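PDB 6K93: type III effector XopAI from Xanthomonas citri, which is delivered as a type III effector and probably binds arginine-containing peptides through its mono-ADP-ribosyltransferase-fold domain. Local coordinates for residues 97-102 with 188-193; 137-142 with 176-181; 208-213 with 270-275; 144-149 with 170-175. All coordinates share one frame; numbering follows the deposited sequence.

Interaction 1 of 4, residues 97-102 with 188-193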
loop_
_atom_site.group_PDB
_atom_site.type_symbol
_atom_site.label_atom_id
_atom_site.label_comp_id
_atom_site.label_asym_id
_atom_site.label_seq_id
_atom_site.Cartn_x
_atom_site.Cartn_y
_atom_site.Cartn_z
ATOM N N LYS A 97 -7.029 -12.407 -14.444
ATOM C CA LYS A 97 -5.851 -13.270 -14.447
ATOM C C LYS A 97 -4.624 -12.528 -13.926
ATOM O O LYS A 97 -3.816 -13.096 -13.182
ATOM C CB LYS A 97 -5.582 -13.808 -15.856
ATOM C CG LYS A 97 -4.364 -14.709 -15.941
ATOM C CD LYS A 97 -4.319 -15.436 -17.282
ATOM C CE LYS A 97 -3.351 -16.615 -17.251
ATOM N NZ LYS A 97 -3.520 -17.527 -18.421
ATOM N N GLN A 98 -4.460 -11.254 -14.298
ATOM C CA GLN A 98 -3.329 -10.493 -13.766
ATOM C C GLN A 98 -3.374 -10.422 -12.250
ATOM O O GLN A 98 -2.342 -10.533 -11.583
ATOM C CB GLN A 98 -3.324 -9.079 -14.319
ATOM C CG GLN A 98 -2.922 -8.973 -15.746
ATOM C CD GLN A 98 -2.724 -7.535 -16.120
ATOM O OE1 GLN A 98 -1.909 -6.830 -15.522
ATOM N NE2 GLN A 98 -3.479 -7.077 -17.112
ATOM N N LYS A 99 -4.556 -10.177 -11.693
ATOM C CA LYS A 99 -4.716 -10.088 -10.251
ATOM C C LYS A 99 -4.412 -11.428 -9.588
ATOM O O LYS A 99 -3.718 -11.483 -8.566
ATOM C CB LYS A 99 -6.127 -9.635 -9.951
ATOM C CG LYS A 99 -6.507 -9.593 -8.525
ATOM C CD LYS A 99 -7.945 -9.138 -8.467
ATOM C CE LYS A 99 -8.577 -9.442 -7.140
ATOM N NZ LYS A 99 -10.064 -9.298 -7.282
ATOM N N LYS A 100 -4.903 -12.529 -10.171
ATOM C CA LYS A 100 -4.597 -13.847 -9.625
ATOM C C LYS A 100 -3.096 -14.105 -9.646
ATOM O O LYS A 100 -2.526 -14.556 -8.643
ATOM C CB LYS A 100 -5.354 -14.921 -10.416
ATOM C CG LYS A 100 -4.989 -16.339 -10.035
ATOM C CD LYS A 100 -5.860 -17.317 -10.782
ATOM C CE LYS A 100 -5.599 -18.740 -10.357
ATOM N NZ LYS A 100 -6.483 -19.689 -11.093
ATOM N N GLN A 101 -2.432 -13.803 -10.775
ATOM C CA GLN A 101 -0.992 -14.022 -10.858
ATOM C C GLN A 101 -0.235 -13.146 -9.857
ATOM O O GLN A 101 0.749 -13.590 -9.239
ATOM C CB GLN A 101 -0.514 -13.756 -12.281
ATOM C CG GLN A 101 -0.957 -14.864 -13.253
ATOM C CD GLN A 101 -0.672 -14.538 -14.706
ATOM O OE1 GLN A 101 -0.460 -13.378 -15.067
ATOM N NE2 GLN A 101 -0.678 -15.562 -15.552
ATOM N N LEU A 102 -0.666 -11.888 -9.677
ATOM C CA LEU A 102 0.011 -11.040 -8.701
ATOM C C LEU A 102 -0.146 -11.591 -7.286
ATOM O O LEU A 102 0.827 -11.651 -6.520
ATOM C CB LEU A 102 -0.510 -9.610 -8.790
ATOM C CG LEU A 102 0.165 -8.641 -7.823
ATOM C CD1 LEU A 102 1.684 -8.669 -7.918
ATOM C CD2 LEU A 102 -0.337 -7.231 -8.102
ATOM N N LYS A 188 -10.244 -10.368 -2.732
ATOM C CA LYS A 188 -10.828 -11.397 -3.591
ATOM C C LYS A 188 -11.974 -10.847 -4.435
ATOM O O LYS A 188 -12.088 -11.169 -5.628
ATOM C CB LYS A 188 -11.309 -12.576 -2.740
ATOM C CG LYS A 188 -11.781 -13.784 -3.542
ATOM C CD LYS A 188 -10.644 -14.790 -3.735
ATOM C CE LYS A 188 -10.752 -15.489 -5.085
ATOM N NZ LYS A 188 -9.678 -16.496 -5.316
ATOM N N GLU A 189 -12.849 -10.042 -3.833
ATOM C CA GLU A 189 -14.055 -9.571 -4.500
ATOM C C GLU A 189 -13.892 -8.220 -5.183
ATOM O O GLU A 189 -14.859 -7.724 -5.778
ATOM C CB GLU A 189 -15.209 -9.473 -3.493
ATOM C CG GLU A 189 -16.041 -10.736 -3.377
ATOM C CD GLU A 189 -16.817 -10.808 -2.070
ATOM O OE1 GLU A 189 -17.496 -9.817 -1.713
ATOM O OE2 GLU A 189 -16.751 -11.860 -1.401
ATOM N N ALA A 190 -12.709 -7.610 -5.137
ATOM C CA ALA A 190 -12.511 -6.326 -5.789
ATOM C C ALA A 190 -12.463 -6.473 -7.299
ATOM O O ALA A 190 -12.044 -7.499 -7.828
ATOM C CB ALA A 190 -11.212 -5.669 -5.301
ATOM N N ARG A 191 -12.909 -5.421 -7.983
ATOM C CA ARG A 191 -12.785 -5.331 -9.437
ATOM C C ARG A 191 -11.414 -4.750 -9.728
ATOM O O ARG A 191 -11.165 -3.586 -9.384
ATOM C CB ARG A 191 -13.875 -4.434 -10.017
ATOM C CG ARG A 191 -15.274 -5.030 -10.023
ATOM C CD ARG A 191 -16.222 -4.174 -10.887
ATOM N NE ARG A 191 -15.499 -3.412 -11.913
ATOM C CZ ARG A 191 -15.275 -3.844 -13.152
ATOM N NH1 ARG A 191 -15.730 -5.030 -13.537
ATOM N NH2 ARG A 191 -14.598 -3.089 -14.009
ATOM N N PRO A 192 -10.473 -5.502 -10.305
ATOM C CA PRO A 192 -9.123 -4.960 -10.466
ATOM C C PRO A 192 -9.069 -3.943 -11.592
ATOM O O PRO A 192 -9.887 -3.945 -12.519
ATOM C CB PRO A 192 -8.278 -6.196 -10.785
ATOM C CG PRO A 192 -9.190 -7.082 -11.511
ATOM C CD PRO A 192 -10.581 -6.850 -10.889
ATOM N N THR A 193 -8.124 -3.026 -11.464
ATOM C CA THR A 193 -7.790 -2.127 -12.554
ATOM C C THR A 193 -6.311 -2.259 -12.858
ATOM O O THR A 193 -5.506 -2.616 -11.997
ATOM C CB THR A 193 -8.110 -0.654 -12.223
ATOM O OG1 THR A 193 -7.248 -0.190 -11.170
ATOM C CG2 THR A 193 -9.557 -0.513 -11.798
#
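Lys99, on helix 95-109, reaches the loop that runs to the N-cap of helix 194-209, in the helical part of this ADP-ribosyltransferase-fold protein, a worked example of how one long side chain can tie a helix to an irregular segment through carbonyl groups. Its ammonium nitrogen donates to two of them. The shorter bond runs from Lys99 NZ to Ala190 O at 2.7 Å, with a C=O...N angle of 135° and the donor tilted a little from the carbonyl plane. The other, from Lys99 NZ to Lys188 O at 3.2 Å, is less well directed, because the donor stands above the plane of that carbonyl and misses its lone pairs. Glu187 O, just before the loop segment, takes a further weak bond. This concentration of carbonyl oxygens would be expected to favour the charged form of the lysine.

The apolar part of the chain is held differently. CG of Lys99 lies anti to the backbone N (chi1 175°) and the methylenes beyond it are extended, carrying the chain across the Pro192 ring at about a right angle. Lys99 CD lies 3.8 Å from Pro192 CB, so the ring buttresses the chain midway to its charged end.

Farther out, Leu102 on the same helix packs against Leu186 and Leu197. At the loop's end, Thr193 OG1 accepts from the backbone N of Gly196.

Interaction 2 of 4, residues 137-142 with 176-181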
loop_
_atom_site.group_PDB
_atom_site.type_symbol
_atom_site.label_atom_id
_atom_site.label_comp_id
_atom_site.label_asym_id
_atom_site.label_seq_id
_atom_site.Cartn_x
_atom_site.Cartn_y
_atom_site.Cartn_z
ATOM N N PRO A 137 -0.189 16.450 -18.138
ATOM C CA PRO A 137 0.911 17.423 -17.966
ATOM C C PRO A 137 1.162 17.788 -16.509
ATOM O O PRO A 137 2.310 17.806 -16.075
ATOM C CB PRO A 137 0.436 18.618 -18.819
ATOM C CG PRO A 137 -0.449 17.985 -19.890
ATOM C CD PRO A 137 -1.155 16.855 -19.172
ATOM N N GLU A 138 0.111 18.066 -15.738
ATOM C CA GLU A 138 0.265 18.411 -14.322
ATOM C C GLU A 138 0.846 17.243 -13.545
ATOM O O GLU A 138 1.754 17.429 -12.720
ATOM C CB GLU A 138 -1.104 18.836 -13.750
ATOM C CG GLU A 138 -1.245 18.839 -12.243
ATOM C CD GLU A 138 -2.705 18.994 -11.802
ATOM O OE1 GLU A 138 -3.057 18.491 -10.718
ATOM O OE2 GLU A 138 -3.492 19.625 -12.537
ATOM N N ARG A 139 0.339 16.027 -13.803
ATOM C CA ARG A 139 0.776 14.862 -13.043
ATOM C C ARG A 139 2.163 14.399 -13.453
ATOM O O ARG A 139 2.894 13.811 -12.637
ATOM C CB ARG A 139 -0.261 13.773 -13.170
ATOM C CG ARG A 139 -1.538 14.192 -12.438
ATOM C CD ARG A 139 -2.596 13.118 -12.337
ATOM N NE ARG A 139 -2.182 11.946 -11.572
ATOM C CZ ARG A 139 -2.284 11.803 -10.256
ATOM N NH1 ARG A 139 -2.791 12.774 -9.507
ATOM N NH2 ARG A 139 -1.873 10.675 -9.693
ATOM N N GLN A 140 2.573 14.688 -14.685
ATOM C CA GLN A 140 3.964 14.465 -15.060
ATOM C C GLN A 140 4.897 15.335 -14.234
ATOM O O GLN A 140 5.953 14.882 -13.793
ATOM C CB GLN A 140 4.158 14.761 -16.547
ATOM C CG GLN A 140 5.573 14.689 -16.979
ATOM C CD GLN A 140 5.684 14.208 -18.397
ATOM O OE1 GLN A 140 5.999 14.979 -19.295
ATOM N NE2 GLN A 140 5.381 12.923 -18.613
ATOM N N GLN A 141 4.535 16.600 -14.034
ATOM C CA GLN A 141 5.352 17.473 -13.199
ATOM C C GLN A 141 5.397 16.955 -11.773
ATOM O O GLN A 141 6.464 16.943 -11.137
ATOM C CB GLN A 141 4.803 18.893 -13.240
ATOM C CG GLN A 141 5.043 19.583 -14.570
ATOM C CD GLN A 141 6.503 19.554 -14.974
ATOM O OE1 GLN A 141 7.369 20.010 -14.227
ATOM N NE2 GLN A 141 6.790 18.986 -16.141
ATOM N N ARG A 142 4.249 16.500 -11.262
ATOM C CA ARG A 142 4.203 15.929 -9.919
ATOM C C ARG A 142 5.117 14.706 -9.816
ATOM O O ARG A 142 5.904 14.573 -8.871
ATOM C CB ARG A 142 2.770 15.556 -9.568
ATOM C CG ARG A 142 2.653 14.941 -8.194
ATOM C CD ARG A 142 1.218 14.775 -7.719
ATOM N NE ARG A 142 1.101 15.217 -6.330
ATOM C CZ ARG A 142 0.125 14.863 -5.498
ATOM N NH1 ARG A 142 0.144 15.308 -4.250
ATOM N NH2 ARG A 142 -0.808 13.995 -5.875
ATOM N N THR A 176 -1.120 9.930 -0.661
ATOM C CA THR A 176 -2.011 10.879 -1.310
ATOM C C THR A 176 -3.379 10.212 -1.495
ATOM O O THR A 176 -3.573 9.032 -1.186
ATOM C CB THR A 176 -1.449 11.347 -2.650
ATOM O OG1 THR A 176 -1.622 10.310 -3.639
ATOM C CG2 THR A 176 0.020 11.734 -2.536
ATOM N N ASP A 177 -4.324 10.953 -2.085
ATOM C CA ASP A 177 -5.635 10.407 -2.371
ATOM C C ASP A 177 -5.582 9.289 -3.408
ATOM O O ASP A 177 -6.583 8.584 -3.579
ATOM C CB ASP A 177 -6.545 11.521 -2.874
ATOM C CG ASP A 177 -6.868 12.546 -1.791
ATOM O OD1 ASP A 177 -6.828 12.175 -0.598
ATOM O OD2 ASP A 177 -7.136 13.716 -2.133
ATOM N N ASP A 178 -4.446 9.096 -4.087
ATOM C CA ASP A 178 -4.305 7.973 -5.012
ATOM C C ASP A 178 -4.492 6.618 -4.344
ATOM O O ASP A 178 -4.686 5.619 -5.036
ATOM C CB ASP A 178 -2.910 7.971 -5.671
ATOM C CG ASP A 178 -2.666 9.167 -6.600
ATOM O OD1 ASP A 178 -3.537 10.023 -6.727
ATOM O OD2 ASP A 178 -1.560 9.214 -7.173
ATOM N N TYR A 179 -4.412 6.542 -3.018
ATOM C CA TYR A 179 -4.468 5.248 -2.345
ATOM C C TYR A 179 -5.726 4.464 -2.667
ATOM O O TYR A 179 -5.728 3.228 -2.585
ATOM C CB TYR A 179 -4.385 5.419 -0.825
ATOM C CG TYR A 179 -5.647 5.881 -0.099
ATOM C CD1 TYR A 179 -6.091 7.185 -0.194
ATOM C CD2 TYR A 179 -6.407 4.996 0.668
ATOM C CE1 TYR A 179 -7.238 7.620 0.461
ATOM C CE2 TYR A 179 -7.547 5.422 1.337
ATOM C CZ TYR A 179 -7.953 6.740 1.217
ATOM O OH TYR A 179 -9.096 7.200 1.869
ATOM N N GLU A 180 -6.814 5.149 -2.994
ATOM C CA GLU A 180 -8.077 4.454 -3.234
ATOM C C GLU A 180 -8.003 3.508 -4.420
ATOM O O GLU A 180 -8.776 2.540 -4.459
ATOM C CB GLU A 180 -9.197 5.481 -3.426
ATOM C CG GLU A 180 -9.516 6.186 -2.113
ATOM C CD GLU A 180 -10.955 6.629 -2.012
ATOM O OE1 GLU A 180 -11.307 7.623 -2.672
ATOM O OE2 GLU A 180 -11.717 5.986 -1.259
ATOM N N VAL A 181 -7.090 3.752 -5.370
ATOM C CA VAL A 181 -7.000 2.868 -6.521
ATOM C C VAL A 181 -6.341 1.551 -6.166
ATOM O O VAL A 181 -6.493 0.566 -6.897
ATOM C CB VAL A 181 -6.249 3.541 -7.691
ATOM C CG1 VAL A 181 -4.758 3.517 -7.530
ATOM C CG2 VAL A 181 -6.669 2.888 -9.044
#
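An ST turn just beyond helix 165-174 presents Asp178 to Arg139 of helix 136-156, and the resulting buried salt bridge illustrates how a short turn can aim a carboxylate toward a neighbouring helix. In the turn, Thr176 OG1 accepts from the backbone N of Asp178 at 3.1 Å, while the same hydroxyl bonds to Ala173 O at the end of the preceding helix.

The two side chains approach from opposite directions. Arg139 NH2 donates to Asp178 OD2 at 2.9 Å; the oxygen lies in the guanidinium plane, at its edge, and is approached on its syn side, though tilted from the carboxylate plane. The bond is bent, with an N-H...O angle of 143°. Asp178 OD1 receives only a weak bond from the same nitrogen, so Arg139 NH2 alone makes both bonds, with the guanidinium and carboxylate planes 50° apart.

Other direct partners hold the arginine. A bend at chi3 (63°) turns the end of its chain, NE bonds to Leu127 O, and Trp131 makes a cation-pi contact with the guanidinium. Leu127, Leu130 and Phe199 pack around Asp178, and both members of the ion pair are buried.

One turn along the helix, Arg142 adds a looser contact. Its guanidinium forms a salt bridge with Glu279, and its NH1 passes the methyl CG2 of Thr176 at 4.0 Å.

Interaction 3 of 4, residues 208-213 with 270-275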
loop_
_atom_site.group_PDB
_atom_site.type_symbol
_atom_site.label_atom_id
_atom_site.label_comp_id
_atom_site.label_asym_id
_atom_site.label_seq_id
_atom_site.Cartn_x
_atom_site.Cartn_y
_atom_site.Cartn_z
ATOM N N HIS A 208 8.890 -4.350 1.098
ATOM C CA HIS A 208 9.755 -5.481 1.369
ATOM C C HIS A 208 11.223 -5.185 1.117
ATOM O O HIS A 208 12.072 -5.986 1.519
ATOM C CB HIS A 208 9.312 -6.686 0.534
ATOM C CG HIS A 208 8.063 -7.332 1.039
ATOM N ND1 HIS A 208 7.937 -7.779 2.338
ATOM C CD2 HIS A 208 6.878 -7.595 0.434
ATOM C CE1 HIS A 208 6.736 -8.298 2.506
ATOM N NE2 HIS A 208 6.076 -8.202 1.366
ATOM N N SER A 209 11.551 -4.055 0.495
ATOM C CA SER A 209 12.944 -3.722 0.270
ATOM C C SER A 209 13.472 -2.698 1.268
ATOM O O SER A 209 14.694 -2.605 1.430
ATOM C CB SER A 209 13.150 -3.233 -1.162
ATOM O OG SER A 209 12.400 -2.113 -1.477
ATOM N N LEU A 210 12.598 -1.962 1.974
ATOM C CA LEU A 210 13.066 -1.056 3.018
ATOM C C LEU A 210 13.917 -1.830 4.017
ATOM O O LEU A 210 13.562 -2.955 4.389
ATOM C CB LEU A 210 11.905 -0.408 3.775
ATOM C CG LEU A 210 11.242 0.785 3.083
ATOM C CD1 LEU A 210 9.991 1.210 3.802
ATOM C CD2 LEU A 210 12.202 1.977 2.921
ATOM N N PRO A 211 15.025 -1.266 4.490
ATOM C CA PRO A 211 15.838 -1.987 5.473
ATOM C C PRO A 211 15.118 -2.141 6.806
ATOM O O PRO A 211 14.139 -1.447 7.116
ATOM C CB PRO A 211 17.106 -1.141 5.604
ATOM C CG PRO A 211 16.789 0.188 4.999
ATOM C CD PRO A 211 15.629 0.004 4.047
ATOM N N GLU A 212 15.641 -3.077 7.609
ATOM C CA GLU A 212 14.937 -3.509 8.811
ATOM C C GLU A 212 14.813 -2.400 9.849
ATOM O O GLU A 212 13.895 -2.437 10.680
ATOM C CB GLU A 212 15.638 -4.735 9.404
ATOM C CG GLU A 212 15.112 -5.222 10.749
ATOM C CD GLU A 212 13.651 -5.648 10.753
ATOM O OE1 GLU A 212 12.992 -5.709 9.692
ATOM O OE2 GLU A 212 13.155 -5.941 11.857
ATOM N N GLU A 213 15.663 -1.381 9.808
ATOM C CA GLU A 213 15.491 -0.287 10.758
ATOM C C GLU A 213 14.198 0.492 10.534
ATOM O O GLU A 213 13.797 1.250 11.420
ATOM C CB GLU A 213 16.705 0.645 10.714
ATOM C CG GLU A 213 17.048 1.162 9.331
ATOM C CD GLU A 213 18.194 0.407 8.675
ATOM O OE1 GLU A 213 18.227 -0.846 8.733
ATOM O OE2 GLU A 213 19.066 1.077 8.083
ATOM N N THR A 270 7.213 -6.280 11.633
ATOM C CA THR A 270 7.908 -5.780 10.457
ATOM C C THR A 270 7.101 -4.749 9.685
ATOM O O THR A 270 7.506 -4.370 8.578
ATOM C CB THR A 270 8.288 -6.926 9.515
ATOM O OG1 THR A 270 7.114 -7.477 8.922
ATOM C CG2 THR A 270 9.063 -8.001 10.245
ATOM N N GLY A 271 5.951 -4.306 10.198
ATOM C CA GLY A 271 5.235 -3.224 9.558
ATOM C C GLY A 271 6.173 -2.045 9.391
ATOM O O GLY A 271 6.924 -1.702 10.306
ATOM N N LYS A 272 6.123 -1.368 8.253
ATOM C CA LYS A 272 7.158 -0.403 7.928
ATOM C C LYS A 272 6.682 1.015 8.185
ATOM O O LYS A 272 5.561 1.397 7.817
ATOM C CB LYS A 272 7.587 -0.541 6.461
ATOM C CG LYS A 272 8.372 -1.814 6.176
ATOM C CD LYS A 272 9.709 -1.771 6.834
ATOM C CE LYS A 272 10.595 -2.934 6.441
ATOM N NZ LYS A 272 10.142 -4.208 7.057
ATOM N N ARG A 273 7.559 1.798 8.803
ATOM C CA ARG A 273 7.325 3.210 9.069
ATOM C C ARG A 273 7.551 4.000 7.800
ATOM O O ARG A 273 8.650 3.958 7.237
ATOM C CB ARG A 273 8.282 3.690 10.152
ATOM C CG ARG A 273 8.271 2.810 11.381
ATOM C CD ARG A 273 9.389 3.200 12.331
ATOM N NE ARG A 273 8.945 4.315 13.137
ATOM C CZ ARG A 273 9.662 4.828 14.136
ATOM N NH1 ARG A 273 10.853 4.315 14.440
ATOM N NH2 ARG A 273 9.196 5.841 14.853
ATOM N N ILE A 274 6.516 4.685 7.314
ATOM C CA ILE A 274 6.638 5.419 6.059
ATOM C C ILE A 274 6.518 6.926 6.238
ATOM O O ILE A 274 6.410 7.656 5.237
ATOM C CB ILE A 274 5.640 4.895 5.016
ATOM C CG1 ILE A 274 4.173 5.129 5.433
ATOM C CG2 ILE A 274 5.863 3.397 4.784
ATOM C CD1 ILE A 274 3.191 4.925 4.243
ATOM N N SER A 275 6.601 7.412 7.476
ATOM C CA SER A 275 6.548 8.856 7.723
ATOM C C SER A 275 7.631 9.619 6.959
ATOM O O SER A 275 7.392 10.749 6.512
ATOM C CB SER A 275 6.643 9.137 9.228
ATOM O OG SER A 275 7.835 8.591 9.798
HETATM O O HOH W 1 12.203 -6.162 7.459
HETATM O O HOH W 2 12.100 1.599 13.479
#
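Leu210 and Lys272 make a mixed apolar and polar contact where the chain leaves helix 194-209 and passes the short edge strand 272-273 of the three-stranded antiparallel sheet. The two side chains run antiparallel, alongside one another. Leu210 CB lies 3.9 Å from Lys272 CE, and Leu210 CD1 lies 4.0 Å from Lys272 CB, so the leucine follows much of the lysine's aliphatic length. That length is folded: bends at chi2 (-68°) and chi4 (-72°) bring the ammonium back along its own segment, where NZ donates to Thr270 O at 3.0 Å. Ser215 OG, just past the helix-end segment, bonds to both Lys272 NZ and Glu212 OE1.

The acidic group itself stays at a distance, with Glu212 OE1 4.2 Å from Lys272 NZ, beyond a salt bridge. A water accepts from Lys272 NZ and also approaches Glu212 OE1, though that second link is implausibly short and its details doubtful. Another water joins Glu213 O to Arg273 NH1, at the edge of the guanidinium, whose NE pairs with Glu251. Lysine and glutamate probably still attract at this distance, with the serine hydroxyl bonded to both, while the leucine shields the methylenes of a charged residue.

Interaction 4 of 4, residues 144-149 with 170-175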
loop_
_atom_site.group_PDB
_atom_site.type_symbol
_atom_site.label_atom_id
_atom_site.label_comp_id
_atom_site.label_asym_id
_atom_site.label_seq_id
_atom_site.Cartn_x
_atom_site.Cartn_y
_atom_site.Cartn_z
ATOM N N ASN A 144 7.757 13.954 -11.706
ATOM C CA ASN A 144 9.147 14.395 -11.735
ATOM C C ASN A 144 9.580 14.924 -10.376
ATOM O O ASN A 144 10.694 14.652 -9.925
ATOM C CB ASN A 144 9.335 15.467 -12.801
ATOM C CG ASN A 144 9.167 14.931 -14.208
ATOM O OD1 ASN A 144 9.193 13.727 -14.434
ATOM N ND2 ASN A 144 8.983 15.834 -15.160
ATOM N N GLY A 145 8.712 15.684 -9.709
ATOM C CA GLY A 145 9.058 16.209 -8.395
ATOM C C GLY A 145 9.230 15.123 -7.354
ATOM O O GLY A 145 10.133 15.197 -6.507
ATOM N N MET A 146 8.354 14.113 -7.384
ATOM C CA MET A 146 8.505 12.990 -6.460
ATOM C C MET A 146 9.792 12.212 -6.756
ATOM O O MET A 146 10.512 11.809 -5.825
ATOM C CB MET A 146 7.277 12.095 -6.533
ATOM C CG MET A 146 6.094 12.747 -5.922
ATOM S SD MET A 146 4.764 11.539 -5.723
ATOM C CE MET A 146 4.254 11.709 -7.242
ATOM N N MET A 147 10.101 11.978 -8.035
ATOM C CA MET A 147 11.340 11.279 -8.368
ATOM C C MET A 147 12.549 12.041 -7.842
ATOM O O MET A 147 13.495 11.446 -7.313
ATOM C CB MET A 147 11.433 11.089 -9.880
ATOM C CG MET A 147 10.488 10.069 -10.473
ATOM S SD MET A 147 10.962 8.362 -10.079
ATOM C CE MET A 147 12.474 8.216 -11.012
ATOM N N GLN A 148 12.571 13.353 -8.055
ATOM C CA GLN A 148 13.677 14.164 -7.545
ATOM C C GLN A 148 13.759 14.087 -6.026
ATOM O O GLN A 148 14.848 13.927 -5.465
ATOM C CB GLN A 148 13.522 15.612 -8.006
ATOM C CG GLN A 148 14.681 16.528 -7.634
ATOM C CD GLN A 148 16.017 16.115 -8.239
ATOM O OE1 GLN A 148 16.074 15.419 -9.252
ATOM N NE2 GLN A 148 17.104 16.549 -7.608
ATOM N N ARG A 149 12.616 14.189 -5.344
ATOM C CA ARG A 149 12.614 14.127 -3.885
ATOM C C ARG A 149 13.189 12.809 -3.395
ATOM O O ARG A 149 13.969 12.779 -2.435
ATOM C CB ARG A 149 11.193 14.336 -3.342
ATOM C CG ARG A 149 11.031 14.078 -1.852
ATOM C CD ARG A 149 9.608 14.321 -1.355
ATOM N NE ARG A 149 9.537 14.248 0.114
ATOM C CZ ARG A 149 8.746 13.424 0.791
ATOM N NH1 ARG A 149 7.936 12.602 0.157
ATOM N NH2 ARG A 149 8.770 13.427 2.117
ATOM N N ALA A 170 6.214 5.322 -4.932
ATOM C CA ALA A 170 4.967 4.626 -4.645
ATOM C C ALA A 170 4.533 4.816 -3.198
ATOM O O ALA A 170 3.332 4.931 -2.923
ATOM C CB ALA A 170 5.106 3.126 -4.985
ATOM N N LEU A 171 5.481 4.816 -2.254
ATOM C CA LEU A 171 5.130 5.058 -0.859
ATOM C C LEU A 171 4.612 6.470 -0.671
ATOM O O LEU A 171 3.614 6.676 0.014
ATOM C CB LEU A 171 6.321 4.781 0.062
ATOM C CG LEU A 171 6.849 3.349 0.124
ATOM C CD1 LEU A 171 8.038 3.292 1.102
ATOM C CD2 LEU A 171 5.755 2.388 0.526
ATOM N N GLN A 172 5.246 7.453 -1.304
ATOM C CA GLN A 172 4.702 8.800 -1.231
ATOM C C GLN A 172 3.314 8.858 -1.858
ATOM O O GLN A 172 2.392 9.457 -1.293
ATOM C CB GLN A 172 5.645 9.812 -1.891
ATOM C CG GLN A 172 5.124 11.246 -1.747
ATOM C CD GLN A 172 6.061 12.282 -2.329
ATOM O OE1 GLN A 172 7.242 12.039 -2.505
ATOM N NE2 GLN A 172 5.521 13.463 -2.612
ATOM N N ALA A 173 3.134 8.212 -3.016
ATOM C CA ALA A 173 1.836 8.228 -3.687
ATOM C C ALA A 173 0.767 7.573 -2.827
ATOM O O ALA A 173 -0.395 7.999 -2.835
ATOM C CB ALA A 173 1.934 7.517 -5.046
ATOM N N TRP A 174 1.141 6.523 -2.087
ATOM C CA TRP A 174 0.200 5.881 -1.188
ATOM C C TRP A 174 -0.383 6.882 -0.196
ATOM O O TRP A 174 -1.552 6.784 0.177
ATOM C CB TRP A 174 0.875 4.727 -0.452
ATOM C CG TRP A 174 0.067 4.292 0.716
ATOM C CD1 TRP A 174 0.242 4.701 2.029
ATOM C CD2 TRP A 174 -1.105 3.488 0.715
ATOM N NE1 TRP A 174 -0.726 4.157 2.826
ATOM C CE2 TRP A 174 -1.568 3.414 2.039
ATOM C CE3 TRP A 174 -1.798 2.807 -0.278
ATOM C CZ2 TRP A 174 -2.678 2.687 2.386
ATOM C CZ3 TRP A 174 -2.903 2.077 0.070
ATOM C CH2 TRP A 174 -3.339 2.005 1.384
ATOM N N THR A 175 0.411 7.848 0.253
ATOM C CA THR A 175 -0.056 8.803 1.242
ATOM C C THR A 175 -0.836 9.970 0.641
ATOM O O THR A 175 -1.211 10.894 1.369
ATOM C CB THR A 175 1.117 9.339 2.078
ATOM O OG1 THR A 175 1.988 10.184 1.310
ATOM C CG2 THR A 175 1.927 8.180 2.663
#
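Gln172 meets both Met146 and Arg149 between helices 165-174 and 136-156. Along 170-175, Ala170 faces away from helix 136-156, toward Cys202 and Ile203, and Leu171 packs on Ala206 and Leu207.

Gln172 then turns the other way. With CG anti to the backbone N (chi1 -177°) and the rest of the chain extended, its amide is held out between two side chains on opposite faces. On one face Met146 brings its methylene and sulfur: Met146 CG is 3.4 Å from Gln172 NE2, and Met146 SD is 3.7 Å from Gln172 CD. Over the other, Arg149 NH1 donates to Gln172 OE1 at 2.8 Å. The oxygen lies in the guanidinium plane, yet the donor stands above the amide, 82° out of the carbonyl plane, and the two planes are nearly perpendicular. Phe277 O takes a second bond from Arg149 NH1, and Glu279 OE2 accepts from Gln172 NE2, which pins the amide's rotation.

Ala173 packs on Leu127. Trp174 NE1 bonds to Glu285 OE2, and Thr175, where the helix ends, donates from OG1 to Gln172 O at 2.7 Å. Helix 165-174 thus lies between helices 136-156 and 194-209, with helix 117-128 alongside and strand 285-288 reached through the tryptophan.

From the N terminus, helix 95-109 opens interaction 1, whose loop closes only at 188-193 and encloses two others. Within it, helix 136-156 starts interaction 2, closed at 176-181, and two turns later interaction 4, closed at 170-175, so 4 lies inside 2 and 2 inside 1. The inner pair lie about 9 Å apart between centres and touch where Tyr179 CB packs on Trp174 O. Thr193 and Val181 join interactions 1 and 2. Interaction 3 follows in series, with no crossing, and ties the end of helix 194-209 to a sheet edge. Ile274 packing on Trp174, and Leu210 on Leu171, connect it to interaction 4, linking the helical part with the strands.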